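PDB 7CNE: sphingomyelinase C from Streptomyces griseocarneus, which belongs to the endonuclease/exonuclease/phosphatase family and has the DNase I-like fold of that clan. Local coordinates for residues N27-A40 and W273-L287. Sequence-based numbering, arbitrary orientation.
Sequences NWGQEHRAREIAAA and WTVSSWGKRYTYTDL
The carbonyl oxygen of L287 takes a hydrogen bond from R33, NH1 to O 2.9 Å, while NE and NH2 of the same guanidinium grip W28 O side-on. R33 thus ties the loop entering helix 30-39 to the chain leaving strand 281-284, and F18 O on strand 12-19 takes a further bond from NH2. R33 CD lies over one face of the W273 indole, toward its rim, 3.4 Å from W273 CZ2; the bend at chi3 (-68°) then swings the guanidinium beyond CD toward W28 O, its plane 31° from that of the indole. Y284 CB sits over the opposite face, toward the rim, and W273 NE1 donates to D286 O at 3.0 Å, which should fix the indole's rotation. At the ring's far edge, W273 CH2 meets W28 CE3 at 3.9 Å in the W28 plane. W28 then reaches over one face of Y284, CZ3 to CZ 3.8 Å. Farther along the helix, L287 lays CD2 3.6 Å from E36 CB, and its CB meets I37 CG1. Here a two-stranded antiparallel hairpin, separate from the two large mixed sheets, packs on the loop and first turn of helix 30-39, and the chain leaving it packs through L287 on later turns of this helix, which follows the first strand of the DNase I-like fold.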
loop_
_atom_site.group_PDB
_atom_site.type_symbol
_atom_site.label_atom_id
_atom_site.label_comp_id
_atom_site.label_asym_id
_atom_site.label_seq_id
_atom_site.Cartn_x
_atom_site.Cartn_y
_atom_site.Cartn_z
ATOM N N ASN A 27 20.767 7.012 5.980
ATOM C CA ASN A 27 20.941 6.277 7.229
ATOM C C ASN A 27 19.642 5.670 7.758
ATOM O O ASN A 27 19.478 5.522 8.972
ATOM C CB ASN A 27 21.575 7.184 8.282
ATOM C CG ASN A 27 22.943 7.678 7.854
ATOM O OD1 ASN A 27 23.815 6.881 7.511
ATOM N ND2 ASN A 27 23.127 8.992 7.837
ATOM N N TRP A 28 18.718 5.274 6.879
ATOM C CA TRP A 28 17.474 4.661 7.340
ATOM C C TRP A 28 17.440 3.147 7.117
ATOM O O TRP A 28 16.365 2.534 7.194
ATOM C CB TRP A 28 16.263 5.338 6.691
ATOM C CG TRP A 28 15.502 6.199 7.669
ATOM C CD1 TRP A 28 15.172 7.519 7.524
ATOM C CD2 TRP A 28 15.006 5.802 8.950
ATOM N NE1 TRP A 28 14.485 7.960 8.631
ATOM C CE2 TRP A 28 14.373 6.925 9.521
ATOM C CE3 TRP A 28 15.015 4.596 9.664
ATOM C CZ2 TRP A 28 13.769 6.882 10.776
ATOM C CZ3 TRP A 28 14.417 4.560 10.908
ATOM C CH2 TRP A 28 13.801 5.698 11.449
ATOM N N GLY A 29 18.601 2.533 6.871
ATOM C CA GLY A 29 18.699 1.087 6.747
ATOM C C GLY A 29 17.925 0.496 5.587
ATOM O O GLY A 29 17.494 -0.662 5.666
ATOM N N GLN A 30 17.767 1.248 4.487
ATOM C CA GLN A 30 16.823 0.839 3.445
ATOM C C GLN A 30 17.256 -0.451 2.754
ATOM O O GLN A 30 16.423 -1.322 2.497
ATOM C CB GLN A 30 16.640 1.948 2.402
ATOM C CG GLN A 30 15.889 3.194 2.901
ATOM C CD GLN A 30 16.824 4.284 3.402
ATOM O OE1 GLN A 30 17.764 4.012 4.146
ATOM N NE2 GLN A 30 16.570 5.531 2.987
ATOM N N GLU A 31 18.540 -0.580 2.405
ATOM C CA GLU A 31 18.977 -1.793 1.719
ATOM C C GLU A 31 18.873 -3.001 2.638
ATOM O O GLU A 31 18.428 -4.073 2.213
ATOM C CB GLU A 31 20.405 -1.628 1.194
ATOM C CG GLU A 31 20.512 -0.713 -0.024
ATOM C CD GLU A 31 20.083 -1.380 -1.339
ATOM O OE1 GLU A 31 19.907 -2.615 -1.376
ATOM O OE2 GLU A 31 19.927 -0.661 -2.346
ATOM N N HIS A 32 19.259 -2.842 3.906
ATOM C CA HIS A 32 19.120 -3.939 4.857
ATOM C C HIS A 32 17.661 -4.361 5.000
ATOM O O HIS A 32 17.332 -5.551 4.926
ATOM C CB HIS A 32 19.688 -3.536 6.215
ATOM C CG HIS A 32 19.332 -4.488 7.318
ATOM N ND1 HIS A 32 19.928 -5.728 7.452
ATOM C CD2 HIS A 32 18.431 -4.395 8.325
ATOM C CE1 HIS A 32 19.416 -6.348 8.501
ATOM N NE2 HIS A 32 18.511 -5.559 9.052
ATOM N N ARG A 33 16.768 -3.391 5.200
ATOM C CA ARG A 33 15.371 -3.718 5.463
ATOM C C ARG A 33 14.691 -4.297 4.230
ATOM O O ARG A 33 13.873 -5.217 4.349
ATOM C CB ARG A 33 14.627 -2.476 5.965
ATOM C CG ARG A 33 14.992 -2.112 7.388
ATOM C CD ARG A 33 14.153 -0.965 7.926
ATOM N NE ARG A 33 14.454 0.290 7.245
ATOM C CZ ARG A 33 13.616 0.915 6.421
ATOM N NH1 ARG A 33 12.414 0.408 6.172
ATOM N NH2 ARG A 33 13.978 2.059 5.851
ATOM N N ALA A 34 15.014 -3.779 3.040
ATOM C CA ALA A 34 14.418 -4.313 1.814
ATOM C C ALA A 34 14.737 -5.790 1.642
ATOM O O ALA A 34 13.881 -6.578 1.216
ATOM C CB ALA A 34 14.908 -3.534 0.596
ATOM N N ARG A 35 15.980 -6.177 1.936
ATOM C CA ARG A 35 16.346 -7.589 1.878
ATOM C C ARG A 35 15.587 -8.383 2.933
ATOM O O ARG A 35 15.036 -9.450 2.644
ATOM C CB ARG A 35 17.863 -7.736 2.054
ATOM C CG ARG A 35 18.399 -9.165 1.889
ATOM C CD ARG A 35 19.938 -9.194 1.884
ATOM N NE ARG A 35 20.531 -8.738 0.622
ATOM C CZ ARG A 35 20.898 -9.536 -0.385
ATOM N NH1 ARG A 35 20.729 -10.851 -0.302
ATOM N NH2 ARG A 35 21.439 -9.015 -1.485
ATOM N N GLU A 36 15.501 -7.850 4.149
ATOM C CA GLU A 36 14.817 -8.556 5.229
ATOM C C GLU A 36 13.305 -8.647 5.017
ATOM O O GLU A 36 12.679 -9.627 5.447
ATOM C CB GLU A 36 15.145 -7.871 6.551
ATOM C CG GLU A 36 16.584 -8.125 6.962
ATOM C CD GLU A 36 16.910 -9.608 6.962
ATOM O OE1 GLU A 36 17.634 -10.086 6.052
ATOM O OE2 GLU A 36 16.405 -10.300 7.862
ATOM N N ILE A 37 12.697 -7.651 4.367
ATOM C CA ILE A 37 11.260 -7.712 4.098
ATOM C C ILE A 37 10.933 -8.888 3.182
ATOM O O ILE A 37 9.959 -9.616 3.410
ATOM C CB ILE A 37 10.758 -6.378 3.508
ATOM C CG1 ILE A 37 10.736 -5.289 4.574
ATOM C CG2 ILE A 37 9.344 -6.533 2.959
ATOM C CD1 ILE A 37 10.578 -3.856 3.970
ATOM N N ALA A 38 11.731 -9.095 2.128
ATOM C CA ALA A 38 11.481 -10.242 1.258
ATOM C C ALA A 38 11.615 -11.575 1.990
ATOM O O ALA A 38 11.033 -12.568 1.542
ATOM C CB ALA A 38 12.420 -10.223 0.051
ATOM N N ALA A 39 12.354 -11.631 3.098
ATOM C CA ALA A 39 12.512 -12.888 3.820
ATOM C C ALA A 39 11.561 -13.033 5.002
ATOM O O ALA A 39 11.499 -14.118 5.598
ATOM C CB ALA A 39 13.962 -13.054 4.301
ATOM N N ALA A 40 10.802 -11.990 5.339
ATOM C CA ALA A 40 9.955 -12.045 6.522
ATOM C C ALA A 40 8.824 -13.060 6.339
ATOM O O ALA A 40 8.407 -13.381 5.222
ATOM C CB ALA A 40 9.378 -10.671 6.837
ATOM N N TRP A 273 18.549 -4.055 14.113
ATOM C CA TRP A 273 19.446 -3.463 13.141
ATOM C C TRP A 273 19.722 -2.042 13.602
ATOM O O TRP A 273 18.872 -1.400 14.224
ATOM C CB TRP A 273 18.866 -3.485 11.717
ATOM C CG TRP A 273 17.539 -2.800 11.605
ATOM C CD1 TRP A 273 16.316 -3.337 11.876
ATOM C CD2 TRP A 273 17.308 -1.441 11.214
ATOM N NE1 TRP A 273 15.332 -2.393 11.670
ATOM C CE2 TRP A 273 15.917 -1.222 11.267
ATOM C CE3 TRP A 273 18.143 -0.384 10.828
ATOM C CZ2 TRP A 273 15.342 0.008 10.943
ATOM C CZ3 TRP A 273 17.572 0.830 10.503
ATOM C CH2 TRP A 273 16.183 1.018 10.563
ATOM N N THR A 274 20.926 -1.568 13.324
ATOM C CA THR A 274 21.398 -0.325 13.905
ATOM C C THR A 274 21.943 0.580 12.815
ATOM O O THR A 274 22.595 0.120 11.872
ATOM C CB THR A 274 22.473 -0.594 14.971
ATOM O OG1 THR A 274 21.928 -1.460 15.979
ATOM C CG2 THR A 274 22.930 0.706 15.618
ATOM N N VAL A 275 21.645 1.869 12.943
ATOM C CA VAL A 275 22.154 2.887 12.040
ATOM C C VAL A 275 22.654 4.046 12.889
ATOM O O VAL A 275 22.346 4.155 14.079
ATOM C CB VAL A 275 21.084 3.368 11.036
ATOM C CG1 VAL A 275 20.789 2.282 10.002
ATOM C CG2 VAL A 275 19.827 3.770 11.775
ATOM N N SER A 276 23.439 4.916 12.258
ATOM C CA SER A 276 24.056 6.058 12.920
ATOM C C SER A 276 23.482 7.348 12.354
ATOM O O SER A 276 23.302 7.475 11.139
ATOM C CB SER A 276 25.577 6.044 12.736
ATOM O OG SER A 276 26.137 4.811 13.157
ATOM N N SER A 277 23.191 8.302 13.238
ATOM C CA SER A 277 22.658 9.593 12.814
ATOM C C SER A 277 23.153 10.666 13.768
ATOM O O SER A 277 22.882 10.594 14.971
ATOM C CB SER A 277 21.129 9.580 12.777
ATOM O OG SER A 277 20.625 10.891 12.568
ATOM N N TRP A 278 23.844 11.669 13.220
ATOM C CA TRP A 278 24.404 12.769 14.005
ATOM C C TRP A 278 25.253 12.244 15.158
ATOM O O TRP A 278 25.087 12.631 16.319
ATOM C CB TRP A 278 23.302 13.698 14.514
ATOM C CG TRP A 278 23.141 14.903 13.651
ATOM C CD1 TRP A 278 22.270 15.061 12.613
ATOM C CD2 TRP A 278 23.906 16.109 13.724
ATOM N NE1 TRP A 278 22.432 16.305 12.045
ATOM C CE2 TRP A 278 23.435 16.965 12.706
ATOM C CE3 TRP A 278 24.944 16.550 14.552
ATOM C CZ2 TRP A 278 23.966 18.235 12.494
ATOM C CZ3 TRP A 278 25.466 17.813 14.342
ATOM C CH2 TRP A 278 24.979 18.639 13.319
ATOM N N GLY A 279 26.168 11.339 14.825
ATOM C CA GLY A 279 27.006 10.748 15.859
ATOM C C GLY A 279 26.222 10.143 17.007
ATOM O O GLY A 279 26.624 10.268 18.169
ATOM N N LYS A 280 25.091 9.508 16.707
ATOM C CA LYS A 280 24.432 8.664 17.691
ATOM C C LYS A 280 23.932 7.402 17.003
ATOM O O LYS A 280 23.618 7.405 15.809
ATOM C CB LYS A 280 23.285 9.388 18.409
ATOM C CG LYS A 280 22.724 8.578 19.575
ATOM C CD LYS A 280 21.542 9.234 20.311
ATOM C CE LYS A 280 21.579 10.763 20.362
ATOM N NZ LYS A 280 22.894 11.287 20.836
ATOM N N ARG A 281 23.907 6.310 17.760
ATOM C CA ARG A 281 23.484 5.017 17.247
ATOM C C ARG A 281 22.042 4.746 17.652
ATOM O O ARG A 281 21.636 5.013 18.787
ATOM C CB ARG A 281 24.402 3.904 17.755
ATOM C CG ARG A 281 25.881 4.150 17.470
ATOM C CD ARG A 281 26.259 3.658 16.093
ATOM N NE ARG A 281 26.284 2.200 16.024
ATOM C CZ ARG A 281 26.483 1.508 14.906
ATOM N NH1 ARG A 281 26.669 2.143 13.754
ATOM N NH2 ARG A 281 26.486 0.180 14.938
ATOM N N TYR A 282 21.264 4.229 16.705
ATOM C CA TYR A 282 19.858 3.925 16.919
ATOM C C TYR A 282 19.599 2.492 16.480
ATOM O O TYR A 282 19.986 2.101 15.372
ATOM C CB TYR A 282 18.958 4.895 16.144
ATOM C CG TYR A 282 19.059 6.334 16.601
ATOM C CD1 TYR A 282 18.346 6.783 17.707
ATOM C CD2 TYR A 282 19.864 7.245 15.923
ATOM C CE1 TYR A 282 18.434 8.104 18.129
ATOM C CE2 TYR A 282 19.954 8.570 16.334
ATOM C CZ TYR A 282 19.238 8.992 17.439
ATOM O OH TYR A 282 19.324 10.301 17.861
ATOM N N THR A 283 18.957 1.709 17.345
ATOM C CA THR A 283 18.649 0.313 17.058
ATOM C C THR A 283 17.139 0.124 16.986
ATOM O O THR A 283 16.411 0.576 17.871
ATOM C CB THR A 283 19.258 -0.618 18.114
ATOM O OG1 THR A 283 20.688 -0.516 18.068
ATOM C CG2 THR A 283 18.859 -2.066 17.835
ATOM N N TYR A 284 16.679 -0.549 15.935
ATOM C CA TYR A 284 15.261 -0.789 15.710
ATOM C C TYR A 284 14.999 -2.286 15.609
ATOM O O TYR A 284 15.890 -3.070 15.271
ATOM C CB TYR A 284 14.779 -0.086 14.434
ATOM C CG TYR A 284 15.019 1.407 14.472
ATOM C CD1 TYR A 284 16.176 1.961 13.941
ATOM C CD2 TYR A 284 14.095 2.254 15.067
ATOM C CE1 TYR A 284 16.404 3.340 13.989
ATOM C CE2 TYR A 284 14.310 3.624 15.117
ATOM C CZ TYR A 284 15.466 4.157 14.578
ATOM O OH TYR A 284 15.667 5.515 14.636
ATOM N N THR A 285 13.755 -2.675 15.905
ATOM C CA THR A 285 13.349 -4.076 15.844
ATOM C C THR A 285 12.107 -4.253 14.980
ATOM O O THR A 285 11.329 -5.184 15.194
ATOM C CB THR A 285 13.107 -4.651 17.243
ATOM O OG1 THR A 285 12.397 -3.700 18.041
ATOM C CG2 THR A 285 14.437 -5.016 17.927
ATOM N N ASP A 286 11.905 -3.361 14.006
ATOM C CA ASP A 286 10.843 -3.510 13.017
ATOM C C ASP A 286 11.391 -3.145 11.650
ATOM O O ASP A 286 12.337 -2.358 11.538
ATOM C CB ASP A 286 9.621 -2.635 13.318
ATOM C CG ASP A 286 9.024 -2.927 14.676
ATOM O OD1 ASP A 286 9.515 -2.352 15.668
ATOM O OD2 ASP A 286 8.078 -3.739 14.746
ATOM N N LEU A 287 10.788 -3.722 10.608
ATOM C CA LEU A 287 11.259 -3.475 9.253
ATOM C C LEU A 287 10.624 -2.235 8.635
ATOM O O LEU A 287 11.088 -1.769 7.588
ATOM C CB LEU A 287 11.003 -4.703 8.376
ATOM C CG LEU A 287 11.860 -5.921 8.758
ATOM C CD1 LEU A 287 11.548 -7.120 7.871
ATOM C CD2 LEU A 287 13.338 -5.578 8.684
HETATM O O HOH W 1 24.108 4.525 9.370
#